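Local coordinates for protein ebony (Drosophila melanogaster, PDB 6DYM) that probably forms the peptide-like amide bond between beta-alanine and an amine such as dopamine or histamine, this chain being the atypical C-terminal condensation domain of the synthetase, at residues A[51-62]-A[75-85]. Numbering follows the deposited sequence.
Sequences IWNVLVERDLSF and TALNFDARNEP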
ATOM      1  N   ILE A  51       2.074 -14.484  -1.716  1.00 32.15           N
ATOM      2  CA  ILE A  51       1.049 -14.213  -0.713  1.00 35.17           C
ATOM      3  C   ILE A  51      -0.359 -14.347  -1.262  1.00 36.16           C
ATOM      4  O   ILE A  51      -1.323 -14.146  -0.508  1.00 34.71           O
ATOM      5  CB  ILE A  51       1.239 -12.818  -0.083  1.00 33.52           C
ATOM      6  CG1 ILE A  51       0.982 -11.722  -1.122  1.00 35.26           C
ATOM      7  CG2 ILE A  51       2.629 -12.680   0.493  1.00 34.47           C
ATOM      8  CD1 ILE A  51       0.908 -10.317  -0.537  1.00 32.09           C
ATOM      9  N   TRP A  52      -0.518 -14.704  -2.540  1.00 31.64           N
ATOM     10  CA  TRP A  52      -1.807 -14.517  -3.202  1.00 30.74           C
ATOM     11  C   TRP A  52      -2.926 -15.290  -2.509  1.00 35.70           C
ATOM     12  O   TRP A  52      -4.012 -14.747  -2.272  1.00 34.64           O
ATOM     13  CB  TRP A  52      -1.724 -14.923  -4.672  1.00 32.91           C
ATOM     14  CG  TRP A  52      -3.045 -14.734  -5.328  1.00 33.74           C
ATOM     15  CD1 TRP A  52      -3.912 -15.707  -5.731  1.00 35.64           C
ATOM     16  CD2 TRP A  52      -3.685 -13.485  -5.608  1.00 32.49           C
ATOM     17  NE1 TRP A  52      -5.045 -15.139  -6.264  1.00 35.30           N
ATOM     18  CE2 TRP A  52      -4.929 -13.775  -6.198  1.00 32.95           C
ATOM     19  CE3 TRP A  52      -3.317 -12.148  -5.426  1.00 35.21           C
ATOM     20  CZ2 TRP A  52      -5.808 -12.777  -6.609  1.00 38.87           C
ATOM     21  CZ3 TRP A  52      -4.194 -11.157  -5.832  1.00 37.36           C
ATOM     22  CH2 TRP A  52      -5.421 -11.477  -6.420  1.00 37.77           C
ATOM     23  N   ASN A  53      -2.690 -16.564  -2.186  1.00 36.69           N
ATOM     24  CA  ASN A  53      -3.759 -17.377  -1.613  1.00 35.56           C
ATOM     25  C   ASN A  53      -4.186 -16.841  -0.251  1.00 29.46           C
ATOM     26  O   ASN A  53      -5.382 -16.679   0.017  1.00 32.25           O
ATOM     27  CB  ASN A  53      -3.317 -18.840  -1.517  1.00 40.61           C
ATOM     28  CG  ASN A  53      -3.183 -19.499  -2.882  1.00 43.74           C
ATOM     29  OD1 ASN A  53      -2.085 -19.853  -3.307  1.00 53.11           O
ATOM     30  ND2 ASN A  53      -4.304 -19.670  -3.571  1.00 38.56           N
ATOM     31  N   VAL A  54      -3.216 -16.541   0.616  1.00 27.00           N
ATOM     32  CA  VAL A  54      -3.526 -15.957   1.921  1.00 35.00           C
ATOM     33  C   VAL A  54      -4.232 -14.615   1.758  1.00 32.29           C
ATOM     34  O   VAL A  54      -5.172 -14.295   2.497  1.00 28.40           O
ATOM     35  CB  VAL A  54      -2.239 -15.818   2.754  1.00 30.57           C
ATOM     36  CG1 VAL A  54      -2.542 -15.182   4.105  1.00 35.11           C
ATOM     37  CG2 VAL A  54      -1.575 -17.171   2.915  1.00 42.15           C
ATOM     38  N   LEU A  55      -3.792 -13.811   0.784  1.00 32.81           N
ATOM     39  CA  LEU A  55      -4.412 -12.512   0.547  1.00 27.61           C
ATOM     40  C   LEU A  55      -5.897 -12.657   0.239  1.00 29.76           C
ATOM     41  O   LEU A  55      -6.730 -11.928   0.793  1.00 26.16           O
ATOM     42  CB  LEU A  55      -3.686 -11.805  -0.596  1.00 28.73           C
ATOM     43  CG  LEU A  55      -3.924 -10.314  -0.836  1.00 33.05           C
ATOM     44  CD1 LEU A  55      -3.540  -9.492   0.383  1.00 25.21           C
ATOM     45  CD2 LEU A  55      -3.131  -9.868  -2.049  1.00 32.92           C
ATOM     46  N   VAL A  56      -6.253 -13.611  -0.624  1.00 30.71           N
ATOM     47  CA  VAL A  56      -7.657 -13.811  -0.969  1.00 24.70           C
ATOM     48  C   VAL A  56      -8.430 -14.384   0.217  1.00 30.71           C
ATOM     49  O   VAL A  56      -9.578 -13.998   0.471  1.00 33.26           O
ATOM     50  CB  VAL A  56      -7.776 -14.711  -2.214  1.00 34.43           C
ATOM     51  CG1 VAL A  56      -9.226 -15.098  -2.469  1.00 29.22           C
ATOM     52  CG2 VAL A  56      -7.194 -14.013  -3.430  1.00 27.97           C
ATOM     53  N   GLU A  57      -7.814 -15.297   0.973  1.00 28.31           N
ATOM     54  CA  GLU A  57      -8.557 -15.997   2.020  1.00 34.22           C
ATOM     55  C   GLU A  57      -8.847 -15.104   3.226  1.00 33.04           C
ATOM     56  O   GLU A  57      -9.889 -15.266   3.874  1.00 28.68           O
ATOM     57  CB  GLU A  57      -7.797 -17.257   2.442  1.00 37.71           C
ATOM     58  CG  GLU A  57      -7.676 -18.285   1.314  1.00 47.00           C
ATOM     59  CD  GLU A  57      -7.798 -19.723   1.787  1.00 63.62           C
ATOM     60  OE1 GLU A  57      -7.089 -20.101   2.743  1.00 70.31           O
ATOM     61  OE2 GLU A  57      -8.602 -20.476   1.195  1.00 71.16           O
ATOM     62  N   ARG A  58      -7.960 -14.156   3.543  1.00 29.33           N
ATOM     63  CA  ARG A  58      -8.235 -13.242   4.650  1.00 24.67           C
ATOM     64  C   ARG A  58      -9.451 -12.358   4.395  1.00 27.88           C
ATOM     65  O   ARG A  58     -10.040 -11.850   5.356  1.00 30.34           O
ATOM     66  CB  ARG A  58      -7.010 -12.375   4.934  1.00 33.06           C
ATOM     67  CG  ARG A  58      -5.800 -13.167   5.383  1.00 31.84           C
ATOM     68  CD  ARG A  58      -6.054 -13.848   6.716  1.00 29.98           C
ATOM     69  NE  ARG A  58      -4.844 -14.500   7.202  1.00 34.86           N
ATOM     70  CZ  ARG A  58      -4.831 -15.536   8.034  1.00 41.09           C
ATOM     71  NH1 ARG A  58      -5.971 -16.045   8.484  1.00 39.53           N
ATOM     72  NH2 ARG A  58      -3.675 -16.061   8.417  1.00 34.04           N
ATOM     73  N   ASP A  59      -9.829 -12.157   3.130  1.00 30.54           N
ATOM     74  CA  ASP A  59     -11.068 -11.461   2.759  1.00 31.33           C
ATOM     75  C   ASP A  59     -11.097 -10.016   3.262  1.00 29.47           C
ATOM     76  O   ASP A  59     -12.121  -9.525   3.739  1.00 26.95           O
ATOM     77  CB  ASP A  59     -12.299 -12.232   3.249  1.00 30.66           C
ATOM     78  CG  ASP A  59     -13.576 -11.816   2.531  1.00 45.46           C
ATOM     79  OD1 ASP A  59     -13.532 -11.593   1.301  1.00 49.67           O
ATOM     80  OD2 ASP A  59     -14.626 -11.709   3.197  1.00 52.92           O
ATOM     81  N   LEU A  60      -9.967  -9.319   3.145  1.00 24.31           N
ATOM     82  CA  LEU A  60      -9.893  -7.909   3.509  1.00 26.80           C
ATOM     83  C   LEU A  60      -9.546  -7.015   2.329  1.00 28.84           C
ATOM     84  O   LEU A  60      -9.559  -5.785   2.476  1.00 25.87           O
ATOM     85  CB  LEU A  60      -8.866  -7.692   4.628  1.00 24.67           C
ATOM     86  CG  LEU A  60      -9.092  -8.444   5.942  1.00 29.86           C
ATOM     87  CD1 LEU A  60      -7.892  -8.264   6.860  1.00 22.58           C
ATOM     88  CD2 LEU A  60     -10.369  -7.975   6.626  1.00 28.67           C
ATOM     89  N   SER A  61      -9.243  -7.589   1.168  1.00 21.85           N
ATOM     90  CA  SER A  61      -8.829  -6.847  -0.009  1.00 22.73           C
ATOM     91  C   SER A  61      -9.941  -6.864  -1.048  1.00 27.70           C
ATOM     92  O   SER A  61     -10.881  -7.659  -0.968  1.00 22.76           O
ATOM     93  CB  SER A  61      -7.540  -7.434  -0.590  1.00 25.11           C
ATOM     94  OG  SER A  61      -6.559  -7.594   0.423  1.00 24.00           O
ATOM     95  N   PHE A  62      -9.830  -5.972  -2.031  1.00 22.97           N
ATOM     96  CA  PHE A  62     -10.858  -5.879  -3.060  1.00 24.32           C
ATOM     97  C   PHE A  62     -10.264  -5.311  -4.339  1.00 26.67           C
ATOM     98  O   PHE A  62      -9.162  -4.757  -4.348  1.00 21.65           O
ATOM     99  CB  PHE A  62     -12.058  -5.034  -2.594  1.00 22.21           C
ATOM    100  CG  PHE A  62     -11.715  -3.609  -2.216  1.00 23.38           C
ATOM    101  CD1 PHE A  62     -11.631  -2.617  -3.184  1.00 23.96           C
ATOM    102  CD2 PHE A  62     -11.518  -3.258  -0.889  1.00 23.32           C
ATOM    103  CE1 PHE A  62     -11.331  -1.312  -2.838  1.00 20.35           C
ATOM    104  CE2 PHE A  62     -11.223  -1.955  -0.536  1.00 26.10           C
ATOM    105  CZ  PHE A  62     -11.131  -0.977  -1.513  1.00 26.61           C
ATOM    106  N   THR A  75      -7.063  -1.573  -7.271  1.00 20.64           N
ATOM    107  CA  THR A  75      -7.107  -2.617  -6.261  1.00 23.78           C
ATOM    108  C   THR A  75      -6.536  -2.095  -4.947  1.00 23.90           C
ATOM    109  O   THR A  75      -5.625  -1.262  -4.931  1.00 22.38           O
ATOM    110  CB  THR A  75      -6.357  -3.884  -6.713  1.00 25.22           C
ATOM    111  OG1 THR A  75      -6.636  -4.950  -5.798  1.00 26.48           O
ATOM    112  CG2 THR A  75      -4.844  -3.653  -6.767  1.00 25.01           C
ATOM    113  N   ALA A  76      -7.098  -2.595  -3.851  1.00 22.02           N
ATOM    114  CA  ALA A  76      -6.660  -2.255  -2.500  1.00 26.13           C
ATOM    115  C   ALA A  76      -6.381  -3.556  -1.760  1.00 26.92           C
ATOM    116  O   ALA A  76      -7.302  -4.343  -1.517  1.00 25.84           O
ATOM    117  CB  ALA A  76      -7.714  -1.426  -1.768  1.00 19.24           C
ATOM    118  N   LEU A  77      -5.118  -3.783  -1.413  1.00 22.15           N
ATOM    119  CA  LEU A  77      -4.691  -4.996  -0.723  1.00 24.51           C
ATOM    120  C   LEU A  77      -4.462  -4.672   0.749  1.00 27.13           C
ATOM    121  O   LEU A  77      -3.684  -3.769   1.075  1.00 24.62           O
ATOM    122  CB  LEU A  77      -3.420  -5.560  -1.360  1.00 22.38           C
ATOM    123  CG  LEU A  77      -3.465  -5.691  -2.885  1.00 29.92           C
ATOM    124  CD1 LEU A  77      -2.222  -6.394  -3.406  1.00 29.19           C
ATOM    125  CD2 LEU A  77      -4.726  -6.430  -3.321  1.00 22.12           C
ATOM    126  N   ASN A  78      -5.146  -5.400   1.631  1.00 21.68           N
ATOM    127  CA  ASN A  78      -5.138  -5.123   3.057  1.00 18.87           C
ATOM    128  C   ASN A  78      -4.897  -6.400   3.839  1.00 24.21           C
ATOM    129  O   ASN A  78      -5.299  -7.490   3.420  1.00 21.82           O
ATOM    130  CB  ASN A  78      -6.457  -4.504   3.509  1.00 21.74           C
ATOM    131  CG  ASN A  78      -6.835  -3.307   2.686  1.00 25.24           C
ATOM    132  OD1 ASN A  78      -6.070  -2.354   2.595  1.00 27.08           O
ATOM    133  ND2 ASN A  78      -8.011  -3.351   2.061  1.00 23.01           N
ATOM    134  N   PHE A  79      -4.251  -6.241   4.994  1.00 24.94           N
ATOM    135  CA  PHE A  79      -4.060  -7.302   5.969  1.00 26.19           C
ATOM    136  C   PHE A  79      -4.352  -6.758   7.360  1.00 23.64           C
ATOM    137  O   PHE A  79      -4.257  -5.554   7.612  1.00 24.07           O
ATOM    138  CB  PHE A  79      -2.629  -7.849   5.968  1.00 22.71           C
ATOM    139  CG  PHE A  79      -2.359  -8.880   4.917  1.00 29.29           C
ATOM    140  CD1 PHE A  79      -3.032 -10.089   4.923  1.00 29.19           C
ATOM    141  CD2 PHE A  79      -1.395  -8.658   3.949  1.00 27.17           C
ATOM    142  CE1 PHE A  79      -2.768 -11.043   3.968  1.00 29.99           C
ATOM    143  CE2 PHE A  79      -1.126  -9.610   2.990  1.00 28.78           C
ATOM    144  CZ  PHE A  79      -1.811 -10.803   3.002  1.00 31.35           C
ATOM    145  N   ASP A  80      -4.713  -7.660   8.261  1.00 24.18           N
ATOM    146  CA  ASP A  80      -4.587  -7.375   9.681  1.00 24.61           C
ATOM    147  C   ASP A  80      -3.114  -7.141   9.991  1.00 23.05           C
ATOM    148  O   ASP A  80      -2.280  -8.022   9.760  1.00 22.82           O
ATOM    149  CB  ASP A  80      -5.144  -8.544  10.494  1.00 27.37           C
ATOM    150  CG  ASP A  80      -5.172  -8.270  11.995  1.00 28.75           C
ATOM    151  OD1 ASP A  80      -4.352  -7.472  12.497  1.00 25.82           O
ATOM    152  OD2 ASP A  80      -6.021  -8.870  12.683  1.00 25.68           O
ATOM    153  N   ALA A  81      -2.791  -5.947  10.494  1.00 22.19           N
ATOM    154  CA  ALA A  81      -1.391  -5.603  10.727  1.00 27.99           C
ATOM    155  C   ALA A  81      -0.702  -6.605  11.649  1.00 27.51           C
ATOM    156  O   ALA A  81       0.515  -6.793  11.558  1.00 27.75           O
ATOM    157  CB  ALA A  81      -1.285  -4.195  11.307  1.00 23.39           C
ATOM    158  N   ARG A  82      -1.456  -7.258  12.531  1.00 26.17           N
ATOM    159  CA  ARG A  82      -0.905  -8.227  13.469  1.00 29.44           C
ATOM    160  C   ARG A  82      -1.113  -9.672  13.014  1.00 36.41           C
ATOM    161  O   ARG A  82      -1.022 -10.594  13.834  1.00 33.42           O
ATOM    162  CB  ARG A  82      -1.512  -8.005  14.855  1.00 27.66           C
ATOM    163  CG  ARG A  82      -1.350  -6.574  15.374  1.00 27.49           C
ATOM    164  CD  ARG A  82      -1.565  -6.508  16.878  1.00 31.23           C
ATOM    165  NE  ARG A  82      -1.530  -5.143  17.407  1.00 27.26           N
ATOM    166  CZ  ARG A  82      -0.417  -4.435  17.573  1.00 29.63           C
ATOM    167  NH1 ARG A  82      -0.472  -3.208  18.078  1.00 26.13           N
ATOM    168  NH2 ARG A  82       0.755  -4.952  17.233  1.00 29.65           N
ATOM    169  N   ASN A  83      -1.378  -9.889  11.727  1.00 31.34           N
ATOM    170  CA  ASN A  83      -1.662 -11.224  11.206  1.00 30.66           C
ATOM    171  C   ASN A  83      -1.293 -11.284   9.723  1.00 29.80           C
ATOM    172  O   ASN A  83      -2.061 -11.757   8.885  1.00 33.84           O
ATOM    173  CB  ASN A  83      -3.129 -11.595  11.431  1.00 28.67           C
ATOM    174  CG  ASN A  83      -3.390 -13.081  11.260  1.00 36.92           C
ATOM    175  OD1 ASN A  83      -2.524 -13.906  11.537  1.00 31.35           O
ATOM    176  ND2 ASN A  83      -4.587 -13.426  10.796  1.00 40.90           N
ATOM    177  N   GLU A  84      -0.103 -10.794   9.386  1.00 29.58           N
ATOM    178  CA  GLU A  84       0.455 -10.676   8.046  1.00 33.56           C
ATOM    179  C   GLU A  84       1.363 -11.855   7.730  1.00 36.88           C
ATOM    180  O   GLU A  84       2.132 -12.294   8.592  1.00 45.19           O
ATOM    181  CB  GLU A  84       1.253  -9.379   7.905  1.00 40.58           C
ATOM    182  CG  GLU A  84       0.391  -8.202   7.520  1.00 36.17           C
ATOM    183  CD  GLU A  84       1.181  -6.963   7.135  1.00 44.08           C
ATOM    184  OE1 GLU A  84       2.425  -7.022   7.076  1.00 46.36           O
ATOM    185  OE2 GLU A  84       0.542  -5.920   6.892  1.00 42.02           O
ATOM    186  N   PRO A  85       1.289 -12.376   6.506  1.00 39.47           N
ATOM    187  CA  PRO A  85       2.134 -13.520   6.142  1.00 48.33           C
ATOM    188  C   PRO A  85       3.610 -13.162   6.205  1.00 49.84           C
ATOM    189  O   PRO A  85       4.003 -12.006   6.034  1.00 46.24           O
ATOM    190  CB  PRO A  85       1.696 -13.846   4.707  1.00 42.67           C
ATOM    191  CG  PRO A  85       1.017 -12.602   4.213  1.00 34.60           C
ATOM    192  CD  PRO A  85       0.369 -12.000   5.421  1.00 35.48           C
TER
HETATM  193  O   HOH W   1      -6.882  -9.609   2.198  1.00 23.46           O
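Phe62 O is gripped by two donors from the strand: the backbone N of Ala76, at 3.0 Å, and the hydroxyl OG1 of Thr75. They approach from opposite faces of the carbonyl plane, the hydroxyl tilted 32° from it. With the return bond from Phe62 N to Ala76 O, the backbone links make Phe62 and Ala76 an antiparallel hydrogen-bonded pair. The Phe62 ring turns over its partner: with chi1 at 59°, CG stands between the backbone N and the carbonyl carbon, and Ala76 CB lies over one ring face in a CH-pi contact, 3.8 Å from the centroid.

Before Phe62, side chains take over from the backbone. Ser61 OG accepts a nearly straight bond from Asn78 N at 2.9 Å, while Asn78 ND2 donates to Leu60 O at 2.9 Å, with the acceptor lying in the amide plane. A water bridges the helix end to the strand, donating to Leu55 O and Asn78 O, accepting from Leu60 N and bonding to Ser61 OG, so that four groups surround it.

The helix itself rests on Phe79. Leu55 CD1 presses obliquely on the ring, 3.4 Å from Phe79 CZ, and its other branch, CD2, meets Leu77 CD1. Ile51 CD1 and Arg58 CG come at the ring edge, while Pro85 CD, from the loop that follows the strand, lies over one face. Farther out, Asn83 ND2 sits over the centre of the Arg58 guanidinium, 3.5 Å from CZ.

Helix residues 51-58 thus cross strand residues 75-80 at 81°, packing on the hairpin 62-66/71-80 that follows, an order consistent with a GNAT-like fold; strand 119-127 flanks 71-80 on its other edge, and helix 133-153 packs against the face bearing Phe62 and Ala76.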